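Local coordinates for protein beta-galactosidase (Geobacillus stearothermophilus, PDB 4OIF) that probably hydrolyses terminal non-reducing beta-D-galactose residues from beta-D-galactosides, as a zinc-binding, homotrimeric member of glycoside hydrolase family 42, at residues H182-L187 with T201-I206; G340-S345 with A392-A397; I561-V566 with T582-G587. All blocks are in the same frame, centred on the assembly; numbering follows the deposited sequence. Where two conformers were deposited one is given.

Overall arrangement
The three contacts follow one another along the chain and none touches another. Contacts 1 and 2 both belong to the TIM-barrel family region, yet their centres lie about 57 Å apart on opposite sides of the chain's centre. Contact 1 is in the peripheral part that carries helix 184-191 and the loop before helix 218-246, and it meets a second subunit. Contact 2 pairs helices 341-351 and 386-399, closer to the chain's centre. Contact 3 falls in the trimerisation domain, inside its ten-stranded mixed sheet, its centre about 44 and 49 Å from those of contacts 1 and 2. Intersubunit contact is thus not confined to the trimerisation domain; contacts 2 and 3 touch no other chain.

Contact 1 of 3, residues H182-L187 with T201-I206; sequences HDLDAL and TDWSQI
L184 lays a methyl group over the indole of W203, and this CH-pi contact is the heart of the meeting between 182-187 and 201-206. CD1 of L184 sits 3.5 Å from the centroid of the six-membered ring of W203 and only 8° off the ring normal. The other branch of the leucine, CD2, reaches 3.6 Å from D202 N, so one methyl covers the ring and the other rests on the T201-D202 peptide.

Apolar packing extends the contact inward. L187 CD1 comes obliquely to the indole, 3.6 Å from W203 CZ3, and also meets I206 CD1 tip to tip at 3.8 Å. A chi1 of -174° sets CG of L187 anti to the backbone N and directs the isobutyl end toward W203 and I206. At the indole edge lies backbone: H182 C is 3.5 Å from W203 CZ2, close to the ring plane.

Most of the polar bonds stay within a segment. D183 is the N-cap of helix 184-191, its OD1 taking a weak capping bond from A186 N. In the loop, D202 OD1 forms an Asx turn with S204 N at 2.9 Å and also accepts from S204 OG, the two donors approaching from opposite faces of the carboxylate plane. Q205 folds back on T201: OE1 accepts from T201 N at 2.8 Å, while NE2 gives a bond to T201 OG1 in the amide plane.

The site belongs to the TIM-barrel family region, beside helix 166-179, whose L176 and K177 pack on W203; the I206 side chain is about 12 Å from that of the zinc ligand C168. Q99 NE2 of the second subunit bonds S204 OG. Without a hydrogen bond between them, the segments are held together by van der Waals and CH-pi contact, partly against backbone.

Contact 2 of 3, residues G340-S345 with A392-A397; sequences GMHFLS and AEVGKA
F343 and V394 mark the closest backbone approach of two helices whose segments run in roughly the same direction, at 33° to each other and with segment axes 9.6 Å apart at closest approach. The phenyl ring of F343 reaches across to the second helix with its edge leading: CE1 stands 3.5 Å from A397 CB and 3.7 Å from E393 O, both near the ring plane. That reach comes from a first torsion that swings CG opposite the backbone N (chi1 -168°). V394 slides past the phenylalanine in the other direction, its CG2 lying obliquely to the ring at 3.6 Å from F343 CD1. The same methyl touches H342 CD2 at 3.9 Å, where the two side chains cross at about a right angle.

These are neighbouring helices round the TIM barrel, and the H342 side chain is about 11 Å from that of E322, the predicted nucleophile. E390, a turn earlier on helix 386-399, accepts from the backbone N of G340 and F343 at the start of helix 341-351. H342 is gripped at both ring nitrogens, ND1 by K337 NZ and NE2 by Y359 OH; the bond to Y359 ties helix 341-351 to strand 356-359.

Contact 3 of 3, residues I561-V566 with T582-G587; sequences IHAATV and TSNQYG
T565 and S583 join their backbones through both bonds of an antiparallel hydrogen-bonded pair. T565 N reaches S583 O at 2.8 Å with an N-H...O angle of 163°, and S583 N returns to T565 O at 3.1 Å. The same carbonyl of T565 also receives a CA-H...O contact from T582 CA, at 3.3 Å.

Side chains follow. On one face of the pair, T565 CB lies 3.8 Å from S583 OG. T582 points to the other face, and its CG2 meets I561 CD1 tip to tip at 3.7 Å. A564 CB packs against N584 CB at 3.9 Å. N584, its CG beside the carbonyl carbon at a chi1 of -170°, brings OD1 to 3.4 Å from A564 CA and close by A563 CB.

T565 and S583 lie at the open end of the beta hairpin of strands 565-570 and 579-586, neighbours in the ten-stranded mixed sheet of the trimerisation domain; I561 closes the preceding strand, and A563 and A564 lie in the turn between. Strand 579-586 has strand 589-594 along its other side, with T582 and N584 bonded through their backbones to Y593 and A591.

Further out, the polar ends are held by the same chain. S583 OG is hydrogen-bonded to E567 OE2, and N584 ND2 gives its bond to M524 O at the end of helix 519-525, which favours this rotation of the amide. M527 packs on I561 and T582, and H562 and A564 are backbone hydrogen-bonded with G526.

Contact 1 of 3, residues H182-L187 with T201-I206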
# COMPACT_ATOMS: atom_id res chain seq x y z
N HIS A 182 -19.72 13.86 34.67
CA HIS A 182 -20.91 13.04 34.43
C HIS A 182 -21.96 13.76 33.59
O HIS A 182 -23.13 13.35 33.57
CB HIS A 182 -21.53 12.59 35.75
CG HIS A 182 -20.65 11.67 36.55
ND1 HIS A 182 -20.87 10.31 36.62
CD2 HIS A 182 -19.55 11.92 37.29
CE1 HIS A 182 -19.94 9.76 37.39
NE2 HIS A 182 -19.12 10.72 37.80
N ASP A 183 -21.54 14.81 32.91
CA ASP A 183 -22.45 15.64 32.13
C ASP A 183 -22.41 15.25 30.65
O ASP A 183 -21.52 15.70 29.90
CB ASP A 183 -22.10 17.11 32.31
CG ASP A 183 -23.10 18.05 31.66
OD1 ASP A 183 -24.00 17.58 30.93
OD2 ASP A 183 -22.96 19.27 31.88
N LEU A 184 -23.37 14.44 30.22
CA LEU A 184 -23.40 13.97 28.84
C LEU A 184 -23.67 15.11 27.85
O LEU A 184 -23.19 15.08 26.72
CB LEU A 184 -24.45 12.87 28.70
CG LEU A 184 -24.24 11.73 27.70
CD1 LEU A 184 -22.86 11.14 27.79
CD2 LEU A 184 -25.28 10.66 27.96
N ASP A 185 -24.42 16.13 28.28
CA ASP A 185 -24.60 17.34 27.46
C ASP A 185 -23.25 17.97 27.17
O ASP A 185 -22.98 18.34 26.03
CB ASP A 185 -25.48 18.37 28.15
CG ASP A 185 -26.89 17.87 28.37
OD1 ASP A 185 -27.25 16.83 27.79
OD2 ASP A 185 -27.64 18.53 29.14
N ALA A 186 -22.41 18.08 28.20
CA ALA A 186 -21.09 18.66 28.04
C ALA A 186 -20.25 17.85 27.06
O ALA A 186 -19.64 18.43 26.18
CB ALA A 186 -20.39 18.74 29.39
N LEU A 187 -20.23 16.53 27.22
CA LEU A 187 -19.47 15.69 26.31
C LEU A 187 -19.96 15.92 24.87
O LEU A 187 -19.17 16.27 23.98
CB LEU A 187 -19.59 14.21 26.71
CG LEU A 187 -18.72 13.25 25.88
CD1 LEU A 187 -18.12 12.12 26.73
CD2 LEU A 187 -19.51 12.68 24.72
N THR A 201 -26.89 9.28 24.06
CA THR A 201 -27.95 9.46 25.04
C THR A 201 -27.76 8.56 26.26
O THR A 201 -28.59 8.57 27.17
CB THR A 201 -29.34 9.21 24.40
OG1 THR A 201 -29.31 8.04 23.57
CG2 THR A 201 -29.75 10.41 23.56
N ASP A 202 -26.67 7.81 26.29
CA ASP A 202 -26.30 7.04 27.47
C ASP A 202 -24.82 6.73 27.41
O ASP A 202 -24.30 6.39 26.34
CB ASP A 202 -27.11 5.74 27.57
CG ASP A 202 -26.95 5.04 28.92
OD1 ASP A 202 -25.99 4.26 29.12
OD2 ASP A 202 -27.81 5.29 29.80
N TRP A 203 -24.14 6.83 28.55
CA TRP A 203 -22.70 6.57 28.64
C TRP A 203 -22.29 5.20 28.11
O TRP A 203 -21.18 5.02 27.64
CB TRP A 203 -22.22 6.70 30.08
CG TRP A 203 -22.31 8.08 30.62
CD1 TRP A 203 -23.29 8.60 31.41
CD2 TRP A 203 -21.38 9.15 30.39
NE1 TRP A 203 -23.03 9.91 31.70
CE2 TRP A 203 -21.86 10.28 31.09
CE3 TRP A 203 -20.18 9.25 29.67
CZ2 TRP A 203 -21.19 11.50 31.09
CZ3 TRP A 203 -19.51 10.47 29.67
CH2 TRP A 203 -20.02 11.58 30.38
N SER A 204 -23.19 4.22 28.20
CA SER A 204 -22.91 2.89 27.70
C SER A 204 -22.74 2.85 26.19
O SER A 204 -22.23 1.87 25.65
CB SER A 204 -24.02 1.92 28.11
OG SER A 204 -25.24 2.27 27.49
N GLN A 205 -23.18 3.89 25.49
CA GLN A 205 -23.09 3.91 24.04
C GLN A 205 -21.70 4.29 23.57
O GLN A 205 -21.26 3.87 22.51
CB GLN A 205 -24.11 4.86 23.43
CG GLN A 205 -25.55 4.39 23.52
CD GLN A 205 -26.52 5.54 23.46
OE1 GLN A 205 -26.12 6.69 23.27
NE2 GLN A 205 -27.80 5.26 23.65
N ILE A 206 -20.99 5.07 24.37
CA ILE A 206 -19.67 5.54 23.98
C ILE A 206 -18.62 4.43 24.00
O ILE A 206 -18.38 3.82 25.04
CB ILE A 206 -19.21 6.69 24.88
CG1 ILE A 206 -20.22 7.84 24.80
CG2 ILE A 206 -17.81 7.13 24.49
CD1 ILE A 206 -20.05 8.91 25.87

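Contact 2 of 3, residues G340-S345 with A392-A397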
# COMPACT_ATOMS: atom_id res chain seq x y z
N GLY A 340 34.46 7.13 13.59
CA GLY A 340 34.38 8.48 14.10
C GLY A 340 32.97 8.98 14.40
O GLY A 340 32.78 9.85 15.25
N MET A 341 31.98 8.42 13.70
CA MET A 341 30.62 8.91 13.83
C MET A 341 30.03 8.55 15.19
O MET A 341 29.21 9.30 15.75
CB MET A 341 29.75 8.36 12.70
CG MET A 341 28.27 8.64 12.86
SD MET A 341 27.87 10.40 12.97
CE MET A 341 28.43 10.94 11.38
N HIS A 342 30.43 7.40 15.73
CA HIS A 342 29.91 7.01 17.03
C HIS A 342 30.42 7.97 18.10
O HIS A 342 29.64 8.48 18.93
CB HIS A 342 30.28 5.58 17.39
CG HIS A 342 29.76 5.18 18.73
ND1 HIS A 342 28.43 5.28 19.06
CD2 HIS A 342 30.39 4.73 19.84
CE1 HIS A 342 28.26 4.88 20.31
NE2 HIS A 342 29.43 4.55 20.80
N PHE A 343 31.72 8.22 18.08
CA PHE A 343 32.32 9.17 19.01
C PHE A 343 31.60 10.54 18.92
O PHE A 343 31.17 11.13 19.95
CB PHE A 343 33.83 9.32 18.75
CG PHE A 343 34.53 10.06 19.83
CD1 PHE A 343 35.02 9.39 20.94
CD2 PHE A 343 34.64 11.44 19.79
CE1 PHE A 343 35.62 10.08 21.97
CE2 PHE A 343 35.25 12.13 20.81
CZ PHE A 343 35.74 11.45 21.91
N LEU A 344 31.46 11.02 17.69
CA LEU A 344 30.83 12.30 17.39
C LEU A 344 29.42 12.40 17.95
O LEU A 344 29.09 13.36 18.67
CB LEU A 344 30.81 12.52 15.88
CG LEU A 344 29.93 13.60 15.25
CD1 LEU A 344 30.23 15.00 15.78
CD2 LEU A 344 30.06 13.56 13.72
N SER A 345 28.59 11.41 17.63
CA SER A 345 27.20 11.39 18.09
C SER A 345 27.10 11.31 19.63
O SER A 345 26.23 11.95 20.24
CB SER A 345 26.43 10.23 17.43
OG SER A 345 26.88 8.96 17.85
N ALA A 392 35.24 1.96 23.27
CA ALA A 392 36.31 2.17 24.25
C ALA A 392 36.83 3.60 24.23
O ALA A 392 37.09 4.18 25.28
CB ALA A 392 37.45 1.20 23.99
N GLU A 393 37.01 4.17 23.04
CA GLU A 393 37.45 5.55 22.93
C GLU A 393 36.44 6.50 23.55
O GLU A 393 36.82 7.46 24.25
CB GLU A 393 37.69 5.92 21.46
CG GLU A 393 38.99 5.33 20.92
CD GLU A 393 40.19 5.59 21.84
OE1 GLU A 393 40.43 6.76 22.21
OE2 GLU A 393 40.90 4.62 22.20
N VAL A 394 35.15 6.24 23.31
CA VAL A 394 34.12 7.06 23.95
C VAL A 394 34.26 6.94 25.47
O VAL A 394 34.24 7.95 26.16
CB VAL A 394 32.69 6.67 23.49
CG1 VAL A 394 31.64 7.28 24.42
CG2 VAL A 394 32.45 7.13 22.06
N GLY A 395 34.43 5.71 25.97
CA GLY A 395 34.60 5.48 27.40
C GLY A 395 35.74 6.28 28.01
O GLY A 395 35.56 6.98 29.02
N LYS A 396 36.92 6.17 27.38
CA LYS A 396 38.11 6.91 27.79
C LYS A 396 37.84 8.40 27.80
O LYS A 396 38.32 9.13 28.67
CB LYS A 396 39.29 6.60 26.87
CG LYS A 396 39.69 5.13 26.82
CD LYS A 396 40.68 4.87 25.69
CE LYS A 396 41.12 3.41 25.65
NZ LYS A 396 42.24 3.19 24.69
N ALA A 397 37.07 8.86 26.82
CA ALA A 397 36.77 10.27 26.75
C ALA A 397 35.85 10.68 27.91
O ALA A 397 36.07 11.72 28.54
CB ALA A 397 36.15 10.62 25.42

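Contact 3 of 3, residues I561-V566 with T582-G587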
# COMPACT_ATOMS: atom_id res chain seq x y z
N ILE A 561 -4.88 43.31 8.27
CA ILE A 561 -4.02 44.14 9.13
C ILE A 561 -4.80 45.09 10.04
O ILE A 561 -5.76 45.72 9.62
CB ILE A 561 -3.04 45.00 8.30
CG1 ILE A 561 -2.09 44.11 7.51
CG2 ILE A 561 -2.26 45.96 9.19
CD1 ILE A 561 -1.35 43.13 8.36
N HIS A 562 -4.35 45.19 11.29
CA HIS A 562 -4.87 46.19 12.21
C HIS A 562 -3.76 47.16 12.61
O HIS A 562 -3.40 48.04 11.84
CB HIS A 562 -5.47 45.50 13.44
CG HIS A 562 -6.64 44.63 13.11
ND1 HIS A 562 -7.78 45.11 12.51
CD2 HIS A 562 -6.83 43.30 13.28
CE1 HIS A 562 -8.63 44.11 12.33
NE2 HIS A 562 -8.08 43.01 12.79
N ALA A 563 -3.20 46.98 13.81
CA ALA A 563 -2.11 47.83 14.27
C ALA A 563 -0.74 47.41 13.72
O ALA A 563 0.23 48.18 13.76
CB ALA A 563 -2.07 47.82 15.79
N ALA A 564 -0.65 46.20 13.18
CA ALA A 564 0.64 45.60 12.84
C ALA A 564 1.33 46.26 11.66
O ALA A 564 0.71 46.87 10.80
CB ALA A 564 0.47 44.11 12.57
N THR A 565 2.65 46.13 11.62
CA THR A 565 3.46 46.62 10.53
C THR A 565 3.63 45.50 9.51
O THR A 565 3.89 44.35 9.88
CB THR A 565 4.85 47.09 11.04
OG1 THR A 565 4.67 48.12 12.01
CG2 THR A 565 5.71 47.61 9.92
N VAL A 566 3.45 45.81 8.23
CA VAL A 566 3.65 44.82 7.20
C VAL A 566 5.12 44.69 6.88
O VAL A 566 5.73 45.64 6.41
CB VAL A 566 2.89 45.16 5.93
CG1 VAL A 566 3.17 44.13 4.85
CG2 VAL A 566 1.39 45.25 6.23
N THR A 582 4.22 39.89 9.35
CA THR A 582 3.85 41.06 10.15
C THR A 582 4.55 41.11 11.51
O THR A 582 4.95 40.07 12.05
CB THR A 582 2.32 41.13 10.41
OG1 THR A 582 1.94 40.09 11.31
CG2 THR A 582 1.55 40.98 9.12
N SER A 583 4.70 42.32 12.04
CA SER A 583 5.24 42.52 13.39
C SER A 583 4.36 43.51 14.13
O SER A 583 3.76 44.40 13.53
CB SER A 583 6.68 43.04 13.35
OG SER A 583 6.72 44.40 12.93
N ASN A 584 4.32 43.39 15.45
CA ASN A 584 3.45 44.25 16.22
C ASN A 584 3.90 44.41 17.67
O ASN A 584 4.08 43.43 18.39
CB ASN A 584 2.03 43.71 16.16
CG ASN A 584 1.04 44.66 16.73
OD1 ASN A 584 0.86 45.76 16.21
ND2 ASN A 584 0.36 44.24 17.79
N GLN A 585 4.06 45.66 18.10
CA GLN A 585 4.44 45.90 19.48
C GLN A 585 3.19 45.80 20.32
O GLN A 585 2.13 46.29 19.94
CB GLN A 585 5.11 47.25 19.64
CG GLN A 585 6.18 47.51 18.59
CD GLN A 585 6.93 48.79 18.83
OE1 GLN A 585 6.50 49.64 19.61
NE2 GLN A 585 8.06 48.95 18.15
N TYR A 586 3.32 45.14 21.46
CA TYR A 586 2.17 44.92 22.32
C TYR A 586 2.64 44.97 23.75
O TYR A 586 3.41 44.12 24.19
CB TYR A 586 1.50 43.58 21.99
CG TYR A 586 0.32 43.25 22.86
CD1 TYR A 586 -0.92 43.84 22.64
CD2 TYR A 586 0.43 42.34 23.89
CE1 TYR A 586 -2.00 43.54 23.43
CE2 TYR A 586 -0.65 42.03 24.69
CZ TYR A 586 -1.86 42.63 24.46
OH TYR A 586 -2.94 42.32 25.27
N GLY A 587 2.18 45.98 24.50
CA GLY A 587 2.70 46.20 25.83
C GLY A 587 4.20 46.39 25.71
O GLY A 587 4.65 47.13 24.84